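Local coordinates for protein amidase (Bacillus anthracis, PDB 5EWQ) that probably hydrolyses carboxylic acid amides to the free acid and ammonia, as a serine hydrolase of the amidase signature family, at residues Val449-Glu454 with Glu478-Val483; Phe199-Ser204 with Ala234-Val239. One frame throughout, in Å; residues are numbered along the deposited sequence.

Contact 1. Residues Val449-Glu454 with Glu478-Val483; sequences VMINNE and EPVGAV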
loop_
_atom_site.group_PDB
_atom_site.type_symbol
_atom_site.label_atom_id
_atom_site.label_comp_id
_atom_site.label_asym_id
_atom_site.label_seq_id
_atom_site.Cartn_x
_atom_site.Cartn_y
_atom_site.Cartn_z
ATOM N N VAL A 449 -14.824 8.042 -9.946
ATOM C CA VAL A 449 -14.321 8.457 -8.640
ATOM C C VAL A 449 -15.271 8.031 -7.518
ATOM O O VAL A 449 -16.492 8.048 -7.678
ATOM C CB VAL A 449 -14.090 9.990 -8.588
ATOM C CG1 VAL A 449 -15.406 10.745 -8.721
ATOM C CG2 VAL A 449 -13.361 10.387 -7.311
HETATM N N MSE A 450 -14.699 7.628 -6.388
HETATM C CA MSE A 450 -15.485 7.184 -5.244
HETATM C C MSE A 450 -14.983 7.826 -3.956
HETATM O O MSE A 450 -13.892 8.396 -3.922
HETATM C CB MSE A 450 -15.433 5.661 -5.116
HETATM C CG MSE A 450 -14.255 5.160 -4.294
HETATM SE SE MSE A 450 -14.040 3.225 -4.335
HETATM C CE MSE A 450 -13.156 3.074 -6.061
ATOM N N ILE A 451 -15.784 7.733 -2.900
ATOM C CA ILE A 451 -15.360 8.181 -1.579
ATOM C C ILE A 451 -14.868 6.991 -0.761
ATOM O O ILE A 451 -15.611 6.034 -0.543
ATOM C CB ILE A 451 -16.497 8.890 -0.822
ATOM C CG1 ILE A 451 -16.913 10.166 -1.558
ATOM C CG2 ILE A 451 -16.069 9.216 0.599
ATOM C CD1 ILE A 451 -17.976 10.966 -0.839
ATOM N N ASN A 452 -13.615 7.062 -0.319
ATOM C CA ASN A 452 -12.975 5.977 0.423
ATOM C C ASN A 452 -13.021 4.651 -0.333
ATOM O O ASN A 452 -12.654 4.586 -1.505
ATOM C CB ASN A 452 -13.615 5.820 1.804
ATOM C CG ASN A 452 -13.447 7.054 2.670
ATOM O OD1 ASN A 452 -12.510 7.830 2.485
ATOM N ND2 ASN A 452 -14.355 7.239 3.620
ATOM N N ASN A 453 -13.480 3.598 0.335
ATOM C CA ASN A 453 -13.492 2.268 -0.267
ATOM C C ASN A 453 -14.895 1.689 -0.431
ATOM O O ASN A 453 -15.113 0.495 -0.219
ATOM C CB ASN A 453 -12.636 1.309 0.565
ATOM C CG ASN A 453 -13.177 1.110 1.967
ATOM O OD1 ASN A 453 -13.793 2.009 2.541
ATOM N ND2 ASN A 453 -12.955 -0.075 2.523
ATOM N N GLU A 454 -15.841 2.532 -0.830
ATOM C CA GLU A 454 -17.235 2.116 -0.945
ATOM C C GLU A 454 -17.488 1.215 -2.154
ATOM O O GLU A 454 -18.367 0.353 -2.117
ATOM C CB GLU A 454 -18.146 3.343 -1.008
ATOM C CG GLU A 454 -18.130 4.183 0.259
ATOM C CD GLU A 454 -18.952 5.450 0.131
ATOM O OE1 GLU A 454 -19.542 5.674 -0.947
ATOM O OE2 GLU A 454 -19.006 6.224 1.111
ATOM N N GLU A 478 -11.304 13.559 10.489
ATOM C CA GLU A 478 -10.990 12.235 9.965
ATOM C C GLU A 478 -10.770 12.300 8.459
ATOM O O GLU A 478 -11.622 12.800 7.723
ATOM C CB GLU A 478 -12.104 11.243 10.301
ATOM C CG GLU A 478 -11.810 9.814 9.871
ATOM C CD GLU A 478 -12.723 8.806 10.540
ATOM O OE1 GLU A 478 -13.553 9.217 11.378
ATOM O OE2 GLU A 478 -12.606 7.602 10.232
ATOM N N PRO A 479 -9.616 11.797 7.998
ATOM C CA PRO A 479 -9.216 11.834 6.587
ATOM C C PRO A 479 -10.209 11.146 5.653
ATOM O O PRO A 479 -10.689 10.050 5.942
ATOM C CB PRO A 479 -7.874 11.094 6.587
ATOM C CG PRO A 479 -7.355 11.261 7.972
ATOM C CD PRO A 479 -8.568 11.210 8.849
ATOM N N VAL A 480 -10.512 11.803 4.538
ATOM C CA VAL A 480 -11.366 11.231 3.507
ATOM C C VAL A 480 -10.676 11.344 2.154
ATOM O O VAL A 480 -10.266 12.431 1.748
ATOM C CB VAL A 480 -12.739 11.930 3.445
ATOM C CG1 VAL A 480 -13.498 11.506 2.196
ATOM C CG2 VAL A 480 -13.546 11.628 4.699
ATOM N N GLY A 481 -10.539 10.218 1.462
ATOM C CA GLY A 481 -9.864 10.202 0.179
ATOM C C GLY A 481 -10.801 9.973 -0.990
ATOM O O GLY A 481 -11.908 9.459 -0.827
ATOM N N ALA A 482 -10.352 10.367 -2.176
ATOM C CA ALA A 482 -11.098 10.126 -3.402
ATOM C C ALA A 482 -10.366 9.100 -4.256
ATOM O O ALA A 482 -9.287 9.374 -4.781
ATOM C CB ALA A 482 -11.298 11.420 -4.172
ATOM N N VAL A 483 -10.954 7.916 -4.388
ATOM C CA VAL A 483 -10.324 6.834 -5.137
ATOM C C VAL A 483 -10.869 6.751 -6.559
ATOM O O VAL A 483 -12.075 6.620 -6.767
ATOM C CB VAL A 483 -10.521 5.478 -4.438
ATOM C CG1 VAL A 483 -9.826 4.375 -5.220
ATOM C CG2 VAL A 483 -9.996 5.538 -3.014
#

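Contact 2. Residues Phe199-Ser204 with Ala234-Val239; sequences FDTSGS and AQQSVV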
loop_
_atom_site.group_PDB
_atom_site.type_symbol
_atom_site.label_atom_id
_atom_site.label_comp_id
_atom_site.label_asym_id
_atom_site.label_seq_id
_atom_site.Cartn_x
_atom_site.Cartn_y
_atom_site.Cartn_z
ATOM N N PHE A 199 -9.207 7.603 15.285
ATOM C CA PHE A 199 -9.426 7.224 13.894
ATOM C C PHE A 199 -8.795 5.871 13.589
ATOM O O PHE A 199 -7.641 5.624 13.938
ATOM C CB PHE A 199 -8.854 8.286 12.949
ATOM C CG PHE A 199 -9.422 9.660 13.161
ATOM C CD1 PHE A 199 -10.738 9.830 13.561
ATOM C CD2 PHE A 199 -8.637 10.784 12.963
ATOM C CE1 PHE A 199 -11.259 11.095 13.758
ATOM C CE2 PHE A 199 -9.153 12.051 13.156
ATOM C CZ PHE A 199 -10.467 12.207 13.555
ATOM N N ASP A 200 -9.554 4.996 12.937
ATOM C CA ASP A 200 -9.013 3.722 12.482
ATOM C C ASP A 200 -7.964 3.959 11.404
ATOM O O ASP A 200 -7.915 5.028 10.799
ATOM C CB ASP A 200 -10.124 2.811 11.954
ATOM C CG ASP A 200 -10.563 1.774 12.972
ATOM O OD1 ASP A 200 -9.907 0.714 13.060
ATOM O OD2 ASP A 200 -11.562 2.017 13.681
ATOM N N THR A 201 -7.119 2.962 11.173
ATOM C CA THR A 201 -6.078 3.068 10.159
ATOM C C THR A 201 -6.525 2.455 8.843
ATOM O O THR A 201 -5.907 2.684 7.803
ATOM C CB THR A 201 -4.784 2.369 10.602
ATOM O OG1 THR A 201 -5.049 0.979 10.833
ATOM C CG2 THR A 201 -4.253 2.991 11.873
ATOM N N SER A 202 -7.600 1.671 8.910
ATOM C CA SER A 202 -8.039 0.816 7.808
ATOM C C SER A 202 -6.946 -0.194 7.468
ATOM O O SER A 202 -5.898 -0.231 8.114
ATOM C CB SER A 202 -8.418 1.641 6.576
ATOM O OG SER A 202 -8.797 0.798 5.503
ATOM N N GLY A 203 -7.192 -1.026 6.463
ATOM C CA GLY A 203 -6.238 -2.063 6.117
ATOM C C GLY A 203 -6.331 -2.520 4.679
ATOM O O GLY A 203 -7.169 -2.038 3.918
ATOM N N SER A 204 -5.474 -3.468 4.309
ATOM C CA SER A 204 -4.540 -4.072 5.252
ATOM C C SER A 204 -3.161 -3.413 5.218
ATOM O O SER A 204 -2.310 -3.707 6.056
ATOM C CB SER A 204 -4.402 -5.569 4.972
ATOM O OG SER A 204 -3.858 -5.796 3.685
ATOM N N ALA A 234 -6.730 6.304 1.828
ATOM C CA ALA A 234 -7.763 7.319 1.980
ATOM C C ALA A 234 -7.983 7.661 3.449
ATOM O O ALA A 234 -8.345 8.787 3.789
ATOM C CB ALA A 234 -9.064 6.847 1.347
ATOM N N GLN A 235 -7.756 6.681 4.316
ATOM C CA GLN A 235 -8.005 6.846 5.743
ATOM C C GLN A 235 -6.858 7.581 6.437
ATOM O O GLN A 235 -7.007 8.068 7.558
ATOM C CB GLN A 235 -8.236 5.479 6.395
ATOM C CG GLN A 235 -8.802 5.534 7.805
ATOM C CD GLN A 235 -10.191 6.143 7.863
ATOM O OE1 GLN A 235 -10.908 6.188 6.863
ATOM N NE2 GLN A 235 -10.576 6.618 9.041
ATOM N N GLN A 236 -5.715 7.663 5.764
ATOM C CA GLN A 236 -4.549 8.328 6.333
ATOM C C GLN A 236 -4.028 9.427 5.410
ATOM O O GLN A 236 -2.880 9.856 5.525
ATOM C CB GLN A 236 -3.448 7.310 6.627
ATOM C CG GLN A 236 -3.894 6.185 7.552
ATOM C CD GLN A 236 -2.755 5.283 7.969
ATOM O OE1 GLN A 236 -1.616 5.724 8.096
ATOM N NE2 GLN A 236 -3.058 4.008 8.185
ATOM N N SER A 237 -4.886 9.864 4.492
ATOM C CA SER A 237 -4.618 11.008 3.622
ATOM C C SER A 237 -3.320 10.886 2.822
ATOM O O SER A 237 -2.484 11.788 2.848
ATOM C CB SER A 237 -4.591 12.296 4.450
ATOM O OG SER A 237 -4.499 13.440 3.618
ATOM N N VAL A 238 -3.155 9.771 2.118
ATOM C CA VAL A 238 -2.008 9.589 1.232
ATOM C C VAL A 238 -2.448 8.976 -0.093
ATOM O O VAL A 238 -3.588 8.532 -0.234
ATOM C CB VAL A 238 -0.918 8.696 1.867
ATOM C CG1 VAL A 238 -0.238 9.414 3.023
ATOM C CG2 VAL A 238 -1.504 7.372 2.319
ATOM N N VAL A 239 -1.539 8.955 -1.062
ATOM C CA VAL A 239 -1.835 8.416 -2.385
ATOM C C VAL A 239 -1.542 6.920 -2.449
ATOM O O VAL A 239 -0.487 6.467 -2.011
ATOM C CB VAL A 239 -1.026 9.144 -3.480
ATOM C CG1 VAL A 239 -1.308 8.539 -4.848
ATOM C CG2 VAL A 239 -1.344 10.631 -3.473
#

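Contact 1. Residues Val449-Glu454 with Glu478-Val483
The carboxamide of N452 meets strand 479-485 through its oxygen: G481 N donates to OD1 at 3.3 Å, nearly along the C=O axis, V480 CG1 stands to one side of the amide plane, and A234 of helix 230-235 lies toward the other. N452 N also donates to G481 O, at 3.0 Å and almost straight (175°). The pair of bonds prolongs the antiparallel sheet register by one residue past strand 447-451, with a side-chain oxygen as the second acceptor, while the positive phi of N452 (55°) turns the chain away.

Further back, M450 and V483 form a hydrogen-bonded antiparallel pair: M450 N reaches V483 O at 2.8 Å and V483 N reaches M450 O at 3.0 Å. Their side chains run alongside each other on one face; the selenomethionine chain bends at its third torsion (80°), which carries CE to V483 CG1 at 3.7 Å. I451 and A482, a non-hydrogen-bonded pair, use the opposite face. There the I451 and V480 side chains cross at an angle, CG2 of I451 meeting CG1 of V480 at 3.8 Å, and V449 CG2 packs on A482 CB at 3.9 Å.

Both strands are internal to the large mixed sheet. Strand 314-317 flanks V449 and strand 466-473 bonds to V480 and A482, whereas F319 and Q324 touch I451 and helix 230-235 lies against V483 through V230.

Contact 2. Residues Phe199-Ser204 with Ala234-Val239
The CA atoms of T201 and Q235 lie 6.1 Å apart where the loop ahead of helix 206-213 passes the 234-239 segment without any backbone pairing, turning at S202, whose phi is positive. This is the serine- and glycine-rich loop of the amidase signature fold. It leads through a cis peptide bond to S204, whose OG is hydrogen-bonded to K122 NZ and S228 OG, consistent with the Ser-cisSer-Lys triad of the family.

Two consecutive glutamines hold the loop in different ways. The side chain of Q235 packs by its aliphatic part: CB lies against S202 CB at 3.8 Å, and CG sits by the carbonyl oxygen of D200. CG is anti to the backbone N (chi1 -167°); the bend at the second torsion takes the amide past that oxygen, which also accepts from N192 ND2, as does Q235 O, and NE2 of Q235 bonds to E478 OE2.

Q236 works through its amide instead. Extended beyond CG, it lies alongside T201 and donates from NE2 to T201 O at 3.2 Å, nearly straight at 171°. The donor is in the carbonyl plane, on a lone pair, and the acceptor is in turn within 2° of the amide plane of Q236. T210 OG1 binds OE1 of the same amide, and NE2 has a weak second bond to S206 O; partners at both ends should fix how the group is flipped. Within the loop, T201 OG1 donates to S202 O at 3.1 Å, on a lone pair in the carbonyl plane.

In the fold
Contact 1 is the more buried of the two, a pairing of neighbouring strands made mostly by backbone hydrogen bonds and aliphatic side chains, with one side-chain amide at its end. Contact 2 is partly buried, although nearer the centre of the chain, and joins a loop to the end of helix 230-235 and the residues after it, through glutamine side chains beside the probable catalytic serines. Their centres are about 10 Å apart, and helix 230-235 links them: its A234 CB packs on G481 CA at 3.6 Å, while P479 CG packs on Q235 O. F199 also reaches E478. A regular sheet thus borders a loop region held largely by side-chain amides.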